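Local coordinates for protein alpha-galactosidase (Thermus thermophilus, PDB 6LCJ) that probably hydrolyses terminal alpha-galactosyl units of oligosaccharides, as a glycoside hydrolase family 36 enzyme that assembles into a hexamer, at residues P357-Y362 / V403-T408; D364-S369 / G379-L384; W166-T171 / S434-W439; M418-A423 / E471-A476. One frame throughout, in Å; residues are numbered along the deposited sequence.

Interaction 1 of 4, residues P357-Y362 / V403-T408; sequences PDVAPY and VVYFRT
Val359 and Tyr405 lie alongside each other, pointing opposite ways, so that the phenol end of the tyrosine comes to rest against the Ala360-Pro361 peptide. One methyl of Val359 is the main bump on its side: CG2 meets CG2 of Val403 at 3.6 Å and reaches CE2 of Tyr405 at 3.9 Å, fitting the hollow between the two. These segments belong to the loops that follow strands 352-354 and 398-400, neighbours in the eight-stranded parallel sheet of the TIM barrel. In Tyr405 a chi1 of -66° turns the ring away from the carbonyl carbon, and the ring fills the dent at the Ala360-Pro361 peptide. Its OH sits 3.2 Å from Ala360 C, and its CE2 3.4 Å from Ala360 O. The OH also lies 3.3 Å from Pro361 N, yet the proline nitrogen carries no hydrogen, and this approach is packing. An alanine in place of Tyr405 is likely to open a gap beside the Ala360-Pro361 peptide and take away the ring carbon CE2 that packs on Val359 CG2. Beyond the pair, Tyr167 packs against Val359, Val403 and Tyr405, while Pro361 reaches Leu412 of the second subunit.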
loop_
_atom_site.group_PDB
_atom_site.type_symbol
_atom_site.label_atom_id
_atom_site.label_comp_id
_atom_site.label_asym_id
_atom_site.label_seq_id
_atom_site.Cartn_x
_atom_site.Cartn_y
_atom_site.Cartn_z
ATOM N N PRO E 357 12.334 -33.449 13.846
ATOM C CA PRO E 357 12.716 -33.410 12.432
ATOM C C PRO E 357 13.616 -34.564 12.047
ATOM O O PRO E 357 14.286 -35.169 12.892
ATOM C CB PRO E 357 13.464 -32.079 12.310
ATOM C CG PRO E 357 12.950 -31.247 13.418
ATOM C CD PRO E 357 12.651 -32.187 14.542
ATOM N N ASP E 358 13.617 -34.884 10.762
ATOM C CA ASP E 358 14.564 -35.847 10.226
ATOM C C ASP E 358 15.990 -35.490 10.624
ATOM O O ASP E 358 16.404 -34.326 10.572
ATOM C CB ASP E 358 14.468 -35.869 8.704
ATOM C CG ASP E 358 13.218 -36.517 8.213
ATOM O OD1 ASP E 358 12.405 -37.003 9.051
ATOM O OD2 ASP E 358 13.062 -36.546 6.972
ATOM N N VAL E 359 16.758 -36.505 10.989
ATOM C CA VAL E 359 18.197 -36.320 10.975
ATOM C C VAL E 359 18.621 -36.180 9.522
ATOM O O VAL E 359 17.851 -36.438 8.594
ATOM C CB VAL E 359 18.947 -37.474 11.664
ATOM C CG1 VAL E 359 18.611 -37.507 13.153
ATOM C CG2 VAL E 359 18.621 -38.793 10.975
ATOM N N ALA E 360 19.842 -35.744 9.318
ATOM C CA ALA E 360 20.429 -35.650 7.993
ATOM C C ALA E 360 21.914 -35.871 8.186
ATOM O O ALA E 360 22.405 -35.838 9.324
ATOM C CB ALA E 360 20.131 -34.287 7.346
ATOM N N PRO E 361 22.678 -36.111 7.092
ATOM C CA PRO E 361 24.125 -36.299 7.235
ATOM C C PRO E 361 24.885 -34.976 7.373
ATOM O O PRO E 361 25.919 -34.763 6.742
ATOM C CB PRO E 361 24.498 -37.064 5.961
ATOM C CG PRO E 361 23.407 -36.801 4.975
ATOM C CD PRO E 361 22.268 -36.110 5.675
ATOM N N TYR E 362 24.349 -34.069 8.186
ATOM C CA TYR E 362 24.952 -32.755 8.383
ATOM C C TYR E 362 24.322 -32.104 9.603
ATOM O O TYR E 362 23.230 -32.482 10.044
ATOM C CB TYR E 362 24.820 -31.841 7.148
ATOM C CG TYR E 362 23.458 -31.748 6.516
ATOM C CD1 TYR E 362 22.460 -30.933 7.056
ATOM C CD2 TYR E 362 23.167 -32.456 5.356
ATOM C CE1 TYR E 362 21.203 -30.846 6.453
ATOM C CE2 TYR E 362 21.927 -32.369 4.745
ATOM C CZ TYR E 362 20.945 -31.568 5.291
ATOM O OH TYR E 362 19.706 -31.508 4.671
ATOM N N VAL E 403 17.483 -42.021 13.108
ATOM C CA VAL E 403 18.586 -42.982 13.017
ATOM C C VAL E 403 19.888 -42.438 13.599
ATOM O O VAL E 403 20.040 -41.231 13.835
ATOM C CB VAL E 403 18.799 -43.447 11.560
ATOM C CG1 VAL E 403 17.490 -43.899 10.964
ATOM C CG2 VAL E 403 19.428 -42.332 10.735
ATOM N N VAL E 404 20.829 -43.346 13.834
ATOM C CA VAL E 404 22.167 -43.034 14.320
ATOM C C VAL E 404 23.131 -43.263 13.171
ATOM O O VAL E 404 23.059 -44.294 12.494
ATOM C CB VAL E 404 22.548 -43.913 15.526
ATOM C CG1 VAL E 404 23.853 -43.441 16.145
ATOM C CG2 VAL E 404 21.434 -43.920 16.544
ATOM N N TYR E 405 24.025 -42.313 12.948
ATOM C CA TYR E 405 25.085 -42.510 11.976
ATOM C C TYR E 405 26.306 -43.087 12.671
ATOM O O TYR E 405 26.636 -42.702 13.799
ATOM C CB TYR E 405 25.456 -41.199 11.275
ATOM C CG TYR E 405 24.361 -40.624 10.409
ATOM C CD1 TYR E 405 24.228 -40.990 9.076
ATOM C CD2 TYR E 405 23.455 -39.706 10.933
ATOM C CE1 TYR E 405 23.210 -40.453 8.287
ATOM C CE2 TYR E 405 22.443 -39.157 10.156
ATOM C CZ TYR E 405 22.320 -39.534 8.843
ATOM O OH TYR E 405 21.322 -38.973 8.086
ATOM N N PHE E 406 26.957 -44.030 11.997
ATOM C CA PHE E 406 28.301 -44.475 12.335
ATOM C C PHE E 406 29.291 -44.262 11.207
ATOM O O PHE E 406 30.476 -44.075 11.464
ATOM C CB PHE E 406 28.299 -45.958 12.721
ATOM C CG PHE E 406 27.492 -46.248 13.943
ATOM C CD1 PHE E 406 26.132 -46.514 13.837
ATOM C CD2 PHE E 406 28.082 -46.223 15.198
ATOM C CE1 PHE E 406 25.380 -46.762 14.953
ATOM C CE2 PHE E 406 27.344 -46.476 16.322
ATOM C CZ PHE E 406 25.989 -46.752 16.212
ATOM N N ARG E 407 28.832 -44.266 9.969
ATOM C CA ARG E 407 29.725 -44.032 8.855
ATOM C C ARG E 407 30.309 -42.625 8.904
ATOM O O ARG E 407 29.736 -41.694 9.476
ATOM C CB ARG E 407 28.981 -44.249 7.542
ATOM C CG ARG E 407 27.832 -43.296 7.316
ATOM C CD ARG E 407 27.058 -43.755 6.094
ATOM N NE ARG E 407 26.422 -42.669 5.367
ATOM C CZ ARG E 407 25.117 -42.424 5.378
ATOM N NH1 ARG E 407 24.289 -43.178 6.099
ATOM N NH2 ARG E 407 24.641 -41.418 4.661
ATOM N N THR E 408 31.485 -42.488 8.319
ATOM C CA THR E 408 32.000 -41.185 7.969
ATOM C C THR E 408 32.006 -40.967 6.464
ATOM O O THR E 408 32.144 -39.826 6.019
ATOM C CB THR E 408 33.407 -41.011 8.554
ATOM O OG1 THR E 408 34.143 -42.230 8.409
ATOM C CG2 THR E 408 33.314 -40.680 10.033
#

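Interaction 2 of 4, residues D364-S369 / G379-L384; sequences DNEERS and GLRNAL
Asp364 (chi1 -168°) and Arg381 (chi1 -177°) both carry CG opposite the backbone N, which swings carboxylate and guanidinium toward one another between the starts of helices 366-371 and 380-388. Along the chain both helices fall between strands 352-354 and 398-400 of the TIM barrel, and Asn365 and Gly379 occupy their N-cap positions. The salt bridge is loose: Arg381 NH1 approaches Asp364 OD2 at 3.5 Å in a weak hydrogen bond, with the two planes 73° apart. Arg381 NE is bound to Leu478 O. Deeper in, Asn382 ND2 donates to Ser369 OG at 3.2 Å, nearly in its amide plane. Ser369 OG donates to Asp364 OD1 at 2.7 Å, on the syn side. The Asn382 amide is also held by Gly377 O at ND2 and by Arg385 at OD1. Replacing Asn382 by alanine is likely to cost Ser369 OG its donor and Arg385 an acceptor. A water completes the link, donating to Asp364 OD1 at 2.6 Å and accepting from Asn382 N at 2.9 Å.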
loop_
_atom_site.group_PDB
_atom_site.type_symbol
_atom_site.label_atom_id
_atom_site.label_comp_id
_atom_site.label_asym_id
_atom_site.label_seq_id
_atom_site.Cartn_x
_atom_site.Cartn_y
_atom_site.Cartn_z
ATOM N N ASP E 364 23.429 -28.761 10.196
ATOM C CA ASP E 364 22.348 -27.808 10.011
ATOM C C ASP E 364 22.447 -27.114 8.655
ATOM O O ASP E 364 23.462 -26.490 8.344
ATOM C CB ASP E 364 22.365 -26.786 11.152
ATOM C CG ASP E 364 21.109 -25.927 11.198
ATOM O OD1 ASP E 364 19.995 -26.462 10.987
ATOM O OD2 ASP E 364 21.230 -24.719 11.479
ATOM N N ASN E 365 21.410 -27.225 7.836
ATOM C CA ASN E 365 21.308 -26.415 6.632
ATOM C C ASN E 365 20.831 -25.031 7.061
ATOM O O ASN E 365 19.646 -24.825 7.345
ATOM C CB ASN E 365 20.363 -27.059 5.625
ATOM C CG ASN E 365 20.204 -26.219 4.355
ATOM O OD1 ASN E 365 20.529 -25.040 4.325
ATOM N ND2 ASN E 365 19.690 -26.830 3.309
ATOM N N GLU E 366 21.748 -24.061 7.088
ATOM C CA GLU E 366 21.384 -22.773 7.664
ATOM C C GLU E 366 20.670 -21.856 6.687
ATOM O O GLU E 366 20.049 -20.886 7.122
ATOM C CB GLU E 366 22.615 -22.079 8.258
ATOM C CG GLU E 366 22.873 -22.521 9.734
ATOM C CD GLU E 366 22.149 -21.662 10.792
ATOM O OE1 GLU E 366 22.765 -20.706 11.329
ATOM O OE2 GLU E 366 20.957 -21.956 11.086
ATOM N N GLU E 367 20.687 -22.153 5.390
ATOM C CA GLU E 367 19.753 -21.465 4.507
ATOM C C GLU E 367 18.310 -21.751 4.902
ATOM O O GLU E 367 17.471 -20.846 4.913
ATOM C CB GLU E 367 19.996 -21.851 3.051
ATOM C CG GLU E 367 20.928 -20.877 2.349
ATOM C CD GLU E 367 22.313 -20.977 2.919
ATOM O OE1 GLU E 367 22.792 -22.119 3.004
ATOM O OE2 GLU E 367 22.900 -19.950 3.315
ATOM N N ARG E 368 18.002 -22.999 5.250
ATOM C CA ARG E 368 16.634 -23.323 5.640
ATOM C C ARG E 368 16.360 -22.985 7.105
ATOM O O ARG E 368 15.278 -22.484 7.438
ATOM C CB ARG E 368 16.348 -24.797 5.360
ATOM C CG ARG E 368 14.964 -25.228 5.781
ATOM C CD ARG E 368 14.576 -26.549 5.135
ATOM N NE ARG E 368 13.216 -26.906 5.505
ATOM C CZ ARG E 368 12.590 -28.016 5.133
ATOM N NH1 ARG E 368 13.188 -28.908 4.353
ATOM N NH2 ARG E 368 11.353 -28.224 5.550
ATOM N N SER E 369 17.324 -23.219 7.993
ATOM C CA SER E 369 17.042 -22.999 9.401
ATOM C C SER E 369 17.052 -21.521 9.772
ATOM O O SER E 369 16.282 -21.096 10.641
ATOM C CB SER E 369 18.033 -23.781 10.253
ATOM O OG SER E 369 17.810 -25.168 10.078
ATOM N N GLY E 379 18.152 -32.256 9.586
ATOM C CA GLY E 379 19.397 -31.796 10.167
ATOM C C GLY E 379 19.550 -32.322 11.574
ATOM O O GLY E 379 18.570 -32.371 12.325
ATOM N N LEU E 380 20.764 -32.736 11.943
ATOM C CA LEU E 380 20.950 -33.357 13.248
ATOM C C LEU E 380 20.587 -32.396 14.375
ATOM O O LEU E 380 19.945 -32.787 15.357
ATOM C CB LEU E 380 22.389 -33.848 13.397
ATOM C CG LEU E 380 22.631 -34.545 14.734
ATOM C CD1 LEU E 380 21.634 -35.693 14.906
ATOM C CD2 LEU E 380 24.068 -35.030 14.853
ATOM N N ARG E 381 20.985 -31.137 14.252
ATOM C CA ARG E 381 20.695 -30.178 15.308
ATOM C C ARG E 381 19.197 -29.983 15.483
ATOM O O ARG E 381 18.693 -29.991 16.611
ATOM C CB ARG E 381 21.357 -28.851 15.005
ATOM C CG ARG E 381 21.145 -27.881 16.087
ATOM C CD ARG E 381 20.946 -26.515 15.537
ATOM N NE ARG E 381 21.467 -25.498 16.437
ATOM C CZ ARG E 381 21.707 -24.246 16.074
ATOM N NH1 ARG E 381 21.470 -23.859 14.822
ATOM N NH2 ARG E 381 22.177 -23.381 16.960
ATOM N N ASN E 382 18.473 -29.783 14.379
ATOM C CA ASN E 382 17.022 -29.665 14.458
ATOM C C ASN E 382 16.420 -30.916 15.063
ATOM O O ASN E 382 15.537 -30.834 15.922
ATOM C CB ASN E 382 16.428 -29.419 13.075
ATOM C CG ASN E 382 16.717 -28.028 12.530
ATOM O OD1 ASN E 382 17.163 -27.127 13.233
ATOM N ND2 ASN E 382 16.457 -27.861 11.256
ATOM N N ALA E 383 16.889 -32.090 14.621
ATOM C CA ALA E 383 16.440 -33.350 15.199
ATOM C C ALA E 383 16.641 -33.356 16.705
ATOM O O ALA E 383 15.697 -33.572 17.475
ATOM C CB ALA E 383 17.186 -34.519 14.558
ATOM N N LEU E 384 17.873 -33.079 17.139
ATOM C CA LEU E 384 18.192 -33.148 18.560
ATOM C C LEU E 384 17.351 -32.162 19.364
ATOM O O LEU E 384 16.862 -32.502 20.446
ATOM C CB LEU E 384 19.686 -32.896 18.774
ATOM C CG LEU E 384 20.665 -33.990 18.336
ATOM C CD1 LEU E 384 22.069 -33.430 18.363
ATOM C CD2 LEU E 384 20.584 -35.252 19.198
HETATM O O HOH W 1 19.671 -28.857 11.883
#

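Interaction 3 of 4, residues W166-T171 / S434-W439; sequences WYSFYT and SDPPSW
Ser168 and Ser434 are joined by a short hydrogen bond, Ser168 OG donating to Ser434 O at 2.6 Å. In the TIM barrel this ties the helical turn after the first strand, 161-164, to the loop after the last, 431-433, the two strands being neighbours in the parallel sheet. The donor lies somewhat off the carbonyl plane, tilted by 23°. It gets there because Ser168 OG is placed between its backbone N and carbonyl carbon (chi1 43°). Coming back the other way, Tyr167 N donates to Ser434 OG at 3.0 Å, and the same hydroxyl is held by Cys164 O. Ser434 OG also lies at the edge of the Tyr167 ring, close to its plane.

Around this polar centre sits an apolar layer. CD of Pro436 packs on CB of Ser168 at 3.6 Å, and Pro436 CG touches Phe169 CZ at 3.8 Å. Phe169 and Trp439 meet obliquely, CE1 against CZ2, with ring planes 63° apart. Farther out, Leu177 of helix 175-185 packs against Phe169, and Phe410 meets the Trp439 ring. Asp435 forms a salt bridge with Arg407 and accepts a bond from Phe406 N, joining this loop to segment 403-408. Within the same loop, Pro436 CG stands 3.4 Å above the plane of the Trp439 ring, over its centre.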
loop_
_atom_site.group_PDB
_atom_site.type_symbol
_atom_site.label_atom_id
_atom_site.label_comp_id
_atom_site.label_asym_id
_atom_site.label_seq_id
_atom_site.Cartn_x
_atom_site.Cartn_y
_atom_site.Cartn_z
ATOM N N TRP E 166 16.329 -45.267 4.352
ATOM C CA TRP E 166 16.092 -43.898 3.910
ATOM C C TRP E 166 17.366 -43.058 3.949
ATOM O O TRP E 166 17.699 -42.364 2.978
ATOM C CB TRP E 166 14.985 -43.241 4.747
ATOM C CG TRP E 166 14.767 -41.812 4.332
ATOM C CD1 TRP E 166 15.068 -40.692 5.056
ATOM C CD2 TRP E 166 14.254 -41.344 3.068
ATOM N NE1 TRP E 166 14.753 -39.566 4.335
ATOM C CE2 TRP E 166 14.253 -39.934 3.115
ATOM C CE3 TRP E 166 13.795 -41.978 1.912
ATOM C CZ2 TRP E 166 13.806 -39.151 2.054
ATOM C CZ3 TRP E 166 13.359 -41.196 0.856
ATOM C CH2 TRP E 166 13.365 -39.804 0.933
ATOM N N TYR E 167 18.101 -43.104 5.058
ATOM C CA TYR E 167 19.176 -42.150 5.275
ATOM C C TYR E 167 20.500 -42.587 4.677
ATOM O O TYR E 167 21.545 -42.085 5.087
ATOM C CB TYR E 167 19.330 -41.878 6.761
ATOM C CG TYR E 167 18.115 -41.248 7.344
ATOM C CD1 TYR E 167 17.904 -39.873 7.234
ATOM C CD2 TYR E 167 17.153 -42.022 7.982
ATOM C CE1 TYR E 167 16.788 -39.286 7.775
ATOM C CE2 TYR E 167 16.032 -41.442 8.521
ATOM C CZ TYR E 167 15.866 -40.076 8.424
ATOM O OH TYR E 167 14.761 -39.498 8.974
ATOM N N SER E 168 20.484 -43.493 3.716
ATOM C CA SER E 168 21.675 -43.745 2.920
ATOM C C SER E 168 21.329 -43.690 1.433
ATOM O O SER E 168 22.025 -43.032 0.659
ATOM C CB SER E 168 22.301 -45.092 3.297
ATOM O OG SER E 168 21.296 -46.080 3.447
ATOM N N PHE E 169 20.248 -44.349 1.022
ATOM C CA PHE E 169 19.899 -44.384 -0.394
ATOM C C PHE E 169 18.780 -43.428 -0.785
ATOM O O PHE E 169 18.619 -43.155 -1.977
ATOM C CB PHE E 169 19.500 -45.801 -0.802
ATOM C CG PHE E 169 20.550 -46.825 -0.511
ATOM C CD1 PHE E 169 21.722 -46.855 -1.246
ATOM C CD2 PHE E 169 20.362 -47.760 0.490
ATOM C CE1 PHE E 169 22.690 -47.801 -0.990
ATOM C CE2 PHE E 169 21.331 -48.714 0.763
ATOM C CZ PHE E 169 22.498 -48.736 0.027
ATOM N N TYR E 170 18.015 -42.916 0.178
ATOM C CA TYR E 170 16.845 -42.061 -0.074
ATOM C C TYR E 170 15.941 -42.795 -1.064
ATOM O O TYR E 170 15.688 -43.995 -0.854
ATOM C CB TYR E 170 17.322 -40.669 -0.479
ATOM C CG TYR E 170 17.922 -39.960 0.716
ATOM C CD1 TYR E 170 17.120 -39.218 1.574
ATOM C CD2 TYR E 170 19.273 -40.098 1.039
ATOM C CE1 TYR E 170 17.645 -38.590 2.690
ATOM C CE2 TYR E 170 19.814 -39.475 2.172
ATOM C CZ TYR E 170 18.985 -38.719 2.991
ATOM O OH TYR E 170 19.462 -38.078 4.120
ATOM N N THR E 171 15.441 -42.145 -2.126
ATOM C CA THR E 171 14.500 -42.805 -3.031
ATOM C C THR E 171 15.183 -43.718 -4.049
ATOM O O THR E 171 14.476 -44.413 -4.785
ATOM C CB THR E 171 13.643 -41.780 -3.802
ATOM O OG1 THR E 171 14.491 -40.807 -4.421
ATOM C CG2 THR E 171 12.651 -41.061 -2.888
ATOM N N SER E 434 20.757 -46.308 9.094
ATOM C CA SER E 434 20.672 -46.480 7.657
ATOM C C SER E 434 22.010 -46.831 7.027
ATOM O O SER E 434 22.070 -46.998 5.807
ATOM C CB SER E 434 20.118 -45.211 7.001
ATOM O OG SER E 434 18.715 -45.097 7.177
ATOM N N ASP E 435 23.069 -46.951 7.814
ATOM C CA ASP E 435 24.420 -47.175 7.299
ATOM C C ASP E 435 24.513 -48.516 6.589
ATOM O O ASP E 435 24.426 -49.555 7.254
ATOM C CB ASP E 435 25.440 -47.121 8.438
ATOM C CG ASP E 435 25.629 -45.710 9.006
ATOM O OD1 ASP E 435 25.154 -44.735 8.379
ATOM O OD2 ASP E 435 26.255 -45.574 10.081
ATOM N N PRO E 436 24.689 -48.558 5.271
ATOM C CA PRO E 436 24.999 -49.829 4.612
ATOM C C PRO E 436 26.340 -50.349 5.099
ATOM O O PRO E 436 27.347 -49.623 5.036
ATOM C CB PRO E 436 25.053 -49.458 3.122
ATOM C CG PRO E 436 24.626 -48.034 3.037
ATOM C CD PRO E 436 24.854 -47.416 4.357
ATOM N N PRO E 437 26.396 -51.586 5.611
ATOM C CA PRO E 437 27.662 -52.088 6.179
ATOM C C PRO E 437 28.848 -51.935 5.241
ATOM O O PRO E 437 29.962 -51.648 5.700
ATOM C CB PRO E 437 27.350 -53.563 6.484
ATOM C CG PRO E 437 25.877 -53.595 6.685
ATOM C CD PRO E 437 25.314 -52.584 5.711
ATOM N N SER E 438 28.637 -52.057 3.934
ATOM C CA SER E 438 29.744 -51.857 3.012
ATOM C C SER E 438 30.230 -50.408 2.948
ATOM O O SER E 438 31.281 -50.160 2.352
ATOM C CB SER E 438 29.347 -52.337 1.619
ATOM O OG SER E 438 28.228 -51.626 1.126
ATOM N N TRP E 439 29.511 -49.446 3.526
ATOM C CA TRP E 439 30.008 -48.077 3.609
ATOM C C TRP E 439 30.800 -47.818 4.883
ATOM O O TRP E 439 31.379 -46.728 5.033
ATOM C CB TRP E 439 28.856 -47.074 3.556
ATOM C CG TRP E 439 28.144 -46.980 2.255
ATOM C CD1 TRP E 439 28.288 -47.797 1.177
ATOM C CD2 TRP E 439 27.141 -46.017 1.899
ATOM N NE1 TRP E 439 27.447 -47.398 0.175
ATOM C CE2 TRP E 439 26.737 -46.304 0.591
ATOM C CE3 TRP E 439 26.555 -44.938 2.563
ATOM C CZ2 TRP E 439 25.770 -45.550 -0.076
ATOM C CZ3 TRP E 439 25.600 -44.189 1.902
ATOM C CH2 TRP E 439 25.215 -44.497 0.598
#

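Interaction 4 of 4, residues M418-A423 / E471-A476; sequences MRLQEA and EEVDYA
Tyr475 reaches from the end of a strand to a helical carbonyl, its OH donating to Leu420 O at 2.7 Å. A chi1 of -69° swings the ring over to the helix. The phenol comes in the carbonyl plane, on a lone pair, with a C=O...donor angle of 130°. The oxygen correspondingly lies at the edge of the tyrosine ring, in its plane. Leu420 adds an apolar grip of its own: CD2 stands 4.0 Å above one ring face, toward the rim, while CB touches CE2 at 3.7 Å. Methyl CB of Ala423 closes on the hydroxyl from the next helical turn, 3.3 Å from Tyr475 OH.

Helix 415-428 here passes over strand 471-474, an edge strand of the small three-stranded antiparallel sheet near the C-terminus, with segment axes at 107° and 9.7 Å apart. Val473 points at the helix, and its CG1 meets Leu420 CD2 at 3.6 Å. At the exposed margin, CD of Arg419 packs on Glu471 OE2 at 3.5 Å. Any attraction is probably weak, since Glu471 OE1 lies well out of the guanidinium plane and no N-H points at it. Phe466 meets the Tyr475 ring, and Leu388 also packs on it. With the hydroxyl of this buried tyrosine satisfied by a main-chain oxygen, the sheet is tied to the helix chiefly by one directed bond and apolar packing, with charge probably a minor contributor.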
loop_
_atom_site.group_PDB
_atom_site.type_symbol
_atom_site.label_atom_id
_atom_site.label_comp_id
_atom_site.label_asym_id
_atom_site.label_seq_id
_atom_site.Cartn_x
_atom_site.Cartn_y
_atom_site.Cartn_z
ATOM N N MET E 418 27.966 -36.978 15.935
ATOM C CA MET E 418 27.298 -38.277 15.869
ATOM C C MET E 418 27.075 -38.896 17.252
ATOM O O MET E 418 26.113 -39.646 17.448
ATOM C CB MET E 418 28.108 -39.233 15.006
ATOM C CG MET E 418 28.008 -38.970 13.547
ATOM S SD MET E 418 28.879 -40.215 12.575
ATOM C CE MET E 418 30.407 -39.330 12.172
ATOM N N ARG E 419 27.958 -38.619 18.210
ATOM C CA ARG E 419 27.822 -39.198 19.539
ATOM C C ARG E 419 26.613 -38.641 20.284
ATOM O O ARG E 419 26.009 -39.346 21.102
ATOM C CB ARG E 419 29.109 -38.947 20.321
ATOM C CG ARG E 419 29.091 -39.408 21.765
ATOM C CD ARG E 419 30.516 -39.638 22.288
ATOM N NE ARG E 419 31.116 -40.892 21.809
ATOM C CZ ARG E 419 32.042 -40.967 20.848
ATOM N NH1 ARG E 419 32.476 -39.859 20.245
ATOM N NH2 ARG E 419 32.536 -42.152 20.490
ATOM N N LEU E 420 26.252 -37.381 20.031
ATOM C CA LEU E 420 25.042 -36.826 20.639
ATOM C C LEU E 420 23.800 -37.608 20.219
ATOM O O LEU E 420 22.926 -37.900 21.046
ATOM C CB LEU E 420 24.887 -35.356 20.250
ATOM C CG LEU E 420 26.031 -34.401 20.577
ATOM C CD1 LEU E 420 25.681 -33.021 20.057
ATOM C CD2 LEU E 420 26.284 -34.369 22.059
ATOM N N GLN E 421 23.702 -37.940 18.928
ATOM C CA GLN E 421 22.591 -38.735 18.438
ATOM C C GLN E 421 22.632 -40.147 19.013
ATOM O O GLN E 421 21.610 -40.669 19.466
ATOM C CB GLN E 421 22.613 -38.737 16.901
ATOM C CG GLN E 421 21.475 -39.484 16.184
ATOM C CD GLN E 421 20.098 -38.928 16.489
ATOM O OE1 GLN E 421 19.958 -37.912 17.175
ATOM N NE2 GLN E 421 19.060 -39.587 15.957
ATOM N N GLU E 422 23.805 -40.770 19.030
ATOM C CA GLU E 422 23.905 -42.120 19.576
ATOM C C GLU E 422 23.437 -42.180 21.029
ATOM O O GLU E 422 22.768 -43.141 21.435
ATOM C CB GLU E 422 25.339 -42.618 19.454
ATOM C CG GLU E 422 25.486 -44.093 19.693
ATOM C CD GLU E 422 26.910 -44.472 19.994
ATOM O OE1 GLU E 422 27.672 -44.670 19.029
ATOM O OE2 GLU E 422 27.275 -44.572 21.190
ATOM N N ALA E 423 23.770 -41.159 21.826
ATOM C CA ALA E 423 23.390 -41.158 23.238
ATOM C C ALA E 423 21.874 -41.123 23.416
ATOM O O ALA E 423 21.336 -41.769 24.325
ATOM C CB ALA E 423 24.040 -39.975 23.951
ATOM N N GLU E 471 30.227 -41.774 30.918
ATOM C CA GLU E 471 30.571 -40.511 30.274
ATOM C C GLU E 471 29.402 -39.538 30.359
ATOM O O GLU E 471 28.247 -39.923 30.148
ATOM C CB GLU E 471 30.951 -40.752 28.801
ATOM C CG GLU E 471 31.077 -39.502 27.930
ATOM C CD GLU E 471 31.054 -39.814 26.431
ATOM O OE1 GLU E 471 30.898 -41.000 26.050
ATOM O OE2 GLU E 471 31.196 -38.868 25.625
ATOM N N GLU E 472 29.702 -38.276 30.649
ATOM C CA GLU E 472 28.679 -37.240 30.716
ATOM C C GLU E 472 28.575 -36.506 29.381
ATOM O O GLU E 472 29.583 -36.039 28.846
ATOM C CB GLU E 472 28.990 -36.255 31.840
ATOM C CG GLU E 472 28.327 -34.897 31.675
ATOM C CD GLU E 472 28.206 -34.143 32.986
ATOM O OE1 GLU E 472 28.478 -34.741 34.053
ATOM O OE2 GLU E 472 27.836 -32.949 32.948
ATOM N N VAL E 473 27.352 -36.387 28.857
ATOM C CA VAL E 473 27.080 -35.741 27.573
ATOM C C VAL E 473 26.269 -34.476 27.825
ATOM O O VAL E 473 25.212 -34.524 28.466
ATOM C CB VAL E 473 26.330 -36.683 26.615
ATOM C CG1 VAL E 473 26.356 -36.143 25.191
ATOM C CG2 VAL E 473 26.910 -38.093 26.677
ATOM N N ASP E 474 26.753 -33.354 27.303
ATOM C CA ASP E 474 26.144 -32.042 27.507
ATOM C C ASP E 474 25.559 -31.554 26.184
ATOM O O ASP E 474 26.267 -31.483 25.174
ATOM C CB ASP E 474 27.181 -31.053 28.046
ATOM C CG ASP E 474 26.569 -29.727 28.487
ATOM O OD1 ASP E 474 25.327 -29.613 28.528
ATOM O OD2 ASP E 474 27.342 -28.792 28.808
ATOM N N TYR E 475 24.270 -31.217 26.190
ATOM C CA TYR E 475 23.587 -30.756 24.988
ATOM C C TYR E 475 23.289 -29.264 24.991
ATOM O O TYR E 475 22.937 -28.727 23.934
ATOM C CB TYR E 475 22.255 -31.502 24.791
ATOM C CG TYR E 475 22.358 -32.970 24.442
ATOM C CD1 TYR E 475 22.500 -33.924 25.443
ATOM C CD2 TYR E 475 22.265 -33.407 23.120
ATOM C CE1 TYR E 475 22.579 -35.261 25.148
ATOM C CE2 TYR E 475 22.337 -34.754 22.812
ATOM C CZ TYR E 475 22.492 -35.680 23.840
ATOM O OH TYR E 475 22.574 -37.029 23.576
ATOM N N ALA E 476 23.398 -28.590 26.137
ATOM C CA ALA E 476 22.969 -27.193 26.221
ATOM C C ALA E 476 23.593 -26.275 25.167
ATOM O O ALA E 476 22.863 -25.410 24.647
ATOM C CB ALA E 476 23.234 -26.654 27.634
#

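Interaction 1 is the hub, touching the other three: its centre lies about 12 Å from that of interaction 2, 10 Å from interaction 3 and 14 Å from interaction 4. Along the chain, interaction 2 falls between the two segments of interaction 1, and both fall between those of interaction 3; segment 434-439 lies between the two halves of interaction 4. Interactions 2 and 3, about 20 Å between centres, do not touch. Helix 415-428 of interaction 4 meets interaction 1 through Gln421 and helix 380-388 of interaction 2 through Leu384. Together they join the segments that follow the first and the last three barrel strands to the C-terminal sheet, and interactions 1 and 2 also border the second subunit.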